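Local atomic coordinates of 361aa long hypothetical D-aminopeptidase (PDB entry 2DRH), a protein that is of unknown function but probably acts as an aminopeptidase of the peptidase S58 (DmpA) type. Residues Ile35-Arg49 and Glu329-Arg341. Residues are numbered along the deposited sequence; the frame is centred on the assembly and turned at random.
Sequences IKGKGKLIPGKGPVR and EARTMDGRDNHVR
The facing ends of antiparallel strands 28-36 and 48-56, with their connection, pack against the two-stranded hairpin 333-341, R49 reaching across from strand 48-56 to D334. R49 NE donates to D334 O at 2.7 Å, in the carbonyl plane but 32° out of the guanidinium plane, while NH2 makes a weak, long salt bridge to D334 OD2 (3.4 Å). The same guanidinium also ties down the connection: NH1 and NH2 converge on the single oxygen G37 O, and NH1 also reaches V48 O. A leucine in place of R49 would probably leave G37 O without its two donors and D334 without its charged mate. With its chain bent at chi2 (-79°), R49 lays CD 3.6 Å from M333 SD; farther along M333, its CE meets I35 CD1 tip to tip. At the hairpin turn, whose strands pair through M333 and R341, L41 N donates to D337 OD1 (2.9 Å) from above the carboxylate plane, and D337 N makes a weak hydrogen bond to G39 O. R336 NH1 holds D337 OD2 at 2.8 Å, fixing that carboxylate from its other oxygen. P47, following a cis peptide, sets CD 3.6 Å from R336 CA, and R336 NH2 bonds to V124 O of the second subunit.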
loop_
_atom_site.group_PDB
_atom_site.type_symbol
_atom_site.label_atom_id
_atom_site.label_comp_id
_atom_site.label_asym_id
_atom_site.label_seq_id
_atom_site.Cartn_x
_atom_site.Cartn_y
_atom_site.Cartn_z
ATOM N N ILE A 35 20.543 -27.469 -18.666
ATOM C CA ILE A 35 21.694 -26.979 -19.404
ATOM C C ILE A 35 21.852 -27.805 -20.674
ATOM O O ILE A 35 21.940 -29.033 -20.617
ATOM C CB ILE A 35 22.975 -27.089 -18.553
ATOM C CG1 ILE A 35 22.778 -26.328 -17.235
ATOM C CG2 ILE A 35 24.180 -26.544 -19.336
ATOM C CD1 ILE A 35 24.025 -26.242 -16.364
ATOM N N LYS A 36 21.884 -27.128 -21.817
ATOM C CA LYS A 36 22.021 -27.810 -23.097
ATOM C C LYS A 36 22.373 -26.842 -24.220
ATOM O O LYS A 36 21.859 -25.728 -24.276
ATOM C CB LYS A 36 20.712 -28.532 -23.448
ATOM C CG LYS A 36 20.603 -28.950 -24.907
ATOM C CD LYS A 36 19.170 -29.289 -25.296
ATOM C CE LYS A 36 19.059 -29.537 -26.796
ATOM N NZ LYS A 36 19.536 -28.367 -27.602
ATOM N N GLY A 37 23.245 -27.283 -25.119
ATOM C CA GLY A 37 23.637 -26.453 -26.243
ATOM C C GLY A 37 24.727 -25.451 -25.925
ATOM O O GLY A 37 25.133 -25.287 -24.774
ATOM N N LYS A 38 25.198 -24.770 -26.961
ATOM C CA LYS A 38 26.243 -23.775 -26.805
ATOM C C LYS A 38 26.322 -22.924 -28.069
ATOM O O LYS A 38 25.788 -23.299 -29.110
ATOM C CB LYS A 38 27.583 -24.470 -26.570
ATOM C CG LYS A 38 27.962 -25.424 -27.696
ATOM C CD LYS A 38 29.338 -26.054 -27.500
ATOM C CE LYS A 38 29.657 -27.013 -28.647
ATOM N NZ LYS A 38 30.994 -27.657 -28.507
ATOM N N GLY A 39 26.985 -21.778 -27.961
ATOM C CA GLY A 39 27.145 -20.904 -29.104
ATOM C C GLY A 39 25.983 -19.988 -29.421
ATOM O O GLY A 39 25.139 -19.691 -28.574
ATOM N N LYS A 40 25.964 -19.534 -30.668
ATOM C CA LYS A 40 24.946 -18.635 -31.195
ATOM C C LYS A 40 23.552 -18.922 -30.648
ATOM O O LYS A 40 23.176 -20.074 -30.442
ATOM C CB LYS A 40 24.938 -18.755 -32.719
ATOM C CG LYS A 40 25.126 -17.455 -33.478
ATOM C CD LYS A 40 23.798 -16.787 -33.758
ATOM C CE LYS A 40 23.944 -15.680 -34.795
ATOM N NZ LYS A 40 22.609 -15.161 -35.215
ATOM N N LEU A 41 22.781 -17.867 -30.413
ATOM C CA LEU A 41 21.427 -18.037 -29.910
ATOM C C LEU A 41 20.480 -18.439 -31.034
ATOM O O LEU A 41 20.442 -17.800 -32.082
ATOM C CB LEU A 41 20.916 -16.742 -29.274
ATOM C CG LEU A 41 19.419 -16.728 -28.940
ATOM C CD1 LEU A 41 19.124 -17.741 -27.838
ATOM C CD2 LEU A 41 19.005 -15.331 -28.506
ATOM N N ILE A 42 19.740 -19.518 -30.817
ATOM C CA ILE A 42 18.753 -19.977 -31.782
ATOM C C ILE A 42 17.460 -19.931 -30.985
ATOM O O ILE A 42 17.083 -20.915 -30.345
ATOM C CB ILE A 42 19.021 -21.429 -32.259
ATOM C CG1 ILE A 42 20.358 -21.502 -33.002
ATOM C CG2 ILE A 42 17.891 -21.885 -33.186
ATOM C CD1 ILE A 42 20.716 -22.889 -33.493
ATOM N N PRO A 43 16.778 -18.769 -30.995
ATOM C CA PRO A 43 15.518 -18.533 -30.278
ATOM C C PRO A 43 14.496 -19.652 -30.399
ATOM O O PRO A 43 14.003 -19.947 -31.487
ATOM C CB PRO A 43 15.024 -17.207 -30.866
ATOM C CG PRO A 43 15.675 -17.156 -32.223
ATOM C CD PRO A 43 17.057 -17.659 -31.924
ATOM N N GLY A 44 14.183 -20.272 -29.263
ATOM C CA GLY A 44 13.231 -21.365 -29.249
ATOM C C GLY A 44 13.933 -22.699 -29.141
ATOM O O GLY A 44 13.322 -23.709 -28.789
ATOM N N LYS A 45 15.230 -22.707 -29.431
ATOM C CA LYS A 45 16.013 -23.936 -29.373
ATOM C C LYS A 45 17.082 -23.930 -28.272
ATOM O O LYS A 45 17.203 -24.893 -27.508
ATOM C CB LYS A 45 16.661 -24.184 -30.738
ATOM C CG LYS A 45 17.620 -25.353 -30.777
ATOM C CD LYS A 45 18.251 -25.497 -32.153
ATOM C CE LYS A 45 19.387 -26.499 -32.121
ATOM N NZ LYS A 45 20.440 -26.064 -31.156
ATOM N N GLY A 46 17.854 -22.851 -28.191
ATOM C CA GLY A 46 18.893 -22.768 -27.181
ATOM C C GLY A 46 19.979 -21.784 -27.566
ATOM O O GLY A 46 19.807 -21.037 -28.527
ATOM N N PRO A 47 21.113 -21.752 -26.845
ATOM C CA PRO A 47 21.481 -22.571 -25.680
ATOM C C PRO A 47 20.520 -22.409 -24.502
ATOM O O PRO A 47 19.948 -21.339 -24.302
ATOM C CB PRO A 47 22.882 -22.071 -25.338
ATOM C CG PRO A 47 23.419 -21.634 -26.670
ATOM C CD PRO A 47 22.243 -20.900 -27.255
ATOM N N VAL A 48 20.350 -23.473 -23.723
ATOM C CA VAL A 48 19.454 -23.433 -22.576
ATOM C C VAL A 48 20.216 -23.475 -21.259
ATOM O O VAL A 48 20.993 -24.394 -20.998
ATOM C CB VAL A 48 18.442 -24.599 -22.608
ATOM C CG1 VAL A 48 19.173 -25.906 -22.710
ATOM C CG2 VAL A 48 17.581 -24.581 -21.350
ATOM N N ARG A 49 19.975 -22.464 -20.431
ATOM C CA ARG A 49 20.615 -22.338 -19.128
ATOM C C ARG A 49 19.559 -21.775 -18.179
ATOM O O ARG A 49 19.593 -20.602 -17.822
ATOM C CB ARG A 49 21.804 -21.376 -19.221
ATOM C CG ARG A 49 22.858 -21.736 -20.278
ATOM C CD ARG A 49 23.803 -22.847 -19.821
ATOM N NE ARG A 49 24.938 -23.020 -20.735
ATOM C CZ ARG A 49 24.876 -23.639 -21.914
ATOM N NH1 ARG A 49 23.730 -24.160 -22.341
ATOM N NH2 ARG A 49 25.960 -23.731 -22.674
ATOM N N GLU A 329 29.185 -19.924 -4.462
ATOM C CA GLU A 329 28.771 -21.261 -4.877
ATOM C C GLU A 329 28.599 -21.416 -6.386
ATOM O O GLU A 329 28.544 -22.535 -6.890
ATOM C CB GLU A 329 27.465 -21.641 -4.177
ATOM C CG GLU A 329 27.563 -21.767 -2.660
ATOM C CD GLU A 329 28.023 -23.140 -2.215
ATOM O OE1 GLU A 329 29.126 -23.570 -2.616
ATOM O OE2 GLU A 329 27.273 -23.793 -1.461
ATOM N N ALA A 330 28.516 -20.300 -7.106
ATOM C CA ALA A 330 28.345 -20.345 -8.558
ATOM C C ALA A 330 29.620 -20.734 -9.313
ATOM O O ALA A 330 30.729 -20.322 -8.956
ATOM C CB ALA A 330 27.838 -19.002 -9.065
ATOM N N ARG A 331 29.454 -21.534 -10.361
ATOM C CA ARG A 331 30.577 -21.969 -11.182
ATOM C C ARG A 331 30.485 -21.250 -12.525
ATOM O O ARG A 331 29.391 -21.022 -13.023
ATOM C CB ARG A 331 30.512 -23.482 -11.399
ATOM C CG ARG A 331 29.334 -23.930 -12.248
ATOM C CD ARG A 331 29.259 -25.446 -12.341
ATOM N NE ARG A 331 28.184 -25.890 -13.224
ATOM C CZ ARG A 331 28.165 -25.703 -14.542
ATOM N NH1 ARG A 331 29.167 -25.076 -15.147
ATOM N NH2 ARG A 331 27.140 -26.144 -15.260
ATOM N N THR A 332 31.627 -20.889 -13.101
ATOM C CA THR A 332 31.657 -20.197 -14.394
ATOM C C THR A 332 30.693 -20.862 -15.374
ATOM O O THR A 332 30.445 -22.065 -15.287
ATOM C CB THR A 332 33.078 -20.217 -15.001
ATOM O OG1 THR A 332 33.954 -19.434 -14.181
ATOM C CG2 THR A 332 33.076 -19.658 -16.429
ATOM N N MET A 333 30.155 -20.083 -16.308
ATOM C CA MET A 333 29.213 -20.630 -17.278
ATOM C C MET A 333 29.037 -19.816 -18.553
ATOM O O MET A 333 28.932 -18.589 -18.517
ATOM C CB MET A 333 27.845 -20.812 -16.633
ATOM C CG MET A 333 26.773 -21.244 -17.611
ATOM S SD MET A 333 25.252 -21.661 -16.781
ATOM C CE MET A 333 25.722 -23.259 -16.081
ATOM N N ASP A 334 28.989 -20.521 -19.679
ATOM C CA ASP A 334 28.802 -19.892 -20.976
ATOM C C ASP A 334 27.345 -20.085 -21.363
ATOM O O ASP A 334 26.677 -20.987 -20.857
ATOM C CB ASP A 334 29.697 -20.549 -22.023
ATOM C CG ASP A 334 29.281 -21.971 -22.326
ATOM O OD1 ASP A 334 29.308 -22.812 -21.405
ATOM O OD2 ASP A 334 28.919 -22.249 -23.485
ATOM N N GLY A 335 26.851 -19.242 -22.261
ATOM C CA GLY A 335 25.466 -19.360 -22.671
ATOM C C GLY A 335 25.226 -18.885 -24.086
ATOM O O GLY A 335 26.136 -18.882 -24.912
ATOM N N ARG A 336 23.993 -18.478 -24.362
ATOM C CA ARG A 336 23.616 -18.009 -25.688
ATOM C C ARG A 336 24.577 -16.953 -26.206
ATOM O O ARG A 336 25.067 -16.121 -25.448
ATOM C CB ARG A 336 22.179 -17.470 -25.665
ATOM C CG ARG A 336 21.941 -16.251 -24.780
ATOM C CD ARG A 336 22.016 -14.964 -25.591
ATOM N NE ARG A 336 21.352 -13.847 -24.918
ATOM C CZ ARG A 336 21.164 -12.650 -25.468
ATOM N NH1 ARG A 336 21.592 -12.411 -26.706
ATOM N NH2 ARG A 336 20.546 -11.693 -24.783
ATOM N N ASP A 337 24.842 -17.000 -27.507
ATOM C CA ASP A 337 25.764 -16.071 -28.158
ATOM C C ASP A 337 27.132 -16.047 -27.492
ATOM O O ASP A 337 27.784 -15.005 -27.427
ATOM C CB ASP A 337 25.187 -14.654 -28.189
ATOM C CG ASP A 337 23.970 -14.546 -29.078
ATOM O OD1 ASP A 337 23.943 -15.225 -30.130
ATOM O OD2 ASP A 337 23.048 -13.778 -28.735
ATOM N N ASN A 338 27.563 -17.202 -26.997
ATOM C CA ASN A 338 28.858 -17.319 -26.347
ATOM C C ASN A 338 29.049 -16.356 -25.176
ATOM O O ASN A 338 30.182 -16.075 -24.773
ATOM C CB ASN A 338 29.978 -17.114 -27.369
ATOM C CG ASN A 338 29.956 -18.159 -28.465
ATOM O OD1 ASN A 338 29.999 -19.361 -28.192
ATOM N ND2 ASN A 338 29.888 -17.707 -29.716
ATOM N N HIS A 339 27.946 -15.841 -24.639
ATOM C CA HIS A 339 28.023 -14.948 -23.491
ATOM C C HIS A 339 28.582 -15.770 -22.324
ATOM O O HIS A 339 28.280 -16.960 -22.202
ATOM C CB HIS A 339 26.626 -14.432 -23.136
ATOM C CG HIS A 339 26.132 -13.344 -24.038
ATOM N ND1 HIS A 339 24.840 -12.866 -23.986
ATOM C CD2 HIS A 339 26.766 -12.613 -24.985
ATOM C CE1 HIS A 339 24.701 -11.884 -24.860
ATOM N NE2 HIS A 339 25.855 -11.711 -25.479
ATOM N N VAL A 340 29.400 -15.155 -21.476
ATOM C CA VAL A 340 29.951 -15.885 -20.339
ATOM C C VAL A 340 30.052 -15.054 -19.061
ATOM O O VAL A 340 30.364 -13.865 -19.099
ATOM C CB VAL A 340 31.362 -16.460 -20.652
ATOM C CG1 VAL A 340 31.306 -17.346 -21.890
ATOM C CG2 VAL A 340 32.357 -15.329 -20.849
ATOM N N ARG A 341 29.768 -15.707 -17.937
ATOM C CA ARG A 341 29.836 -15.098 -16.613
ATOM C C ARG A 341 30.747 -16.008 -15.806
ATOM O O ARG A 341 30.487 -17.210 -15.694
ATOM C CB ARG A 341 28.457 -15.050 -15.937
ATOM C CG ARG A 341 27.435 -14.121 -16.573
ATOM C CD ARG A 341 27.908 -12.674 -16.630
ATOM N NE ARG A 341 26.775 -11.760 -16.756
ATOM C CZ ARG A 341 26.860 -10.495 -17.165
ATOM N NH1 ARG A 341 28.032 -9.976 -17.498
ATOM N NH2 ARG A 341 25.767 -9.748 -17.235
#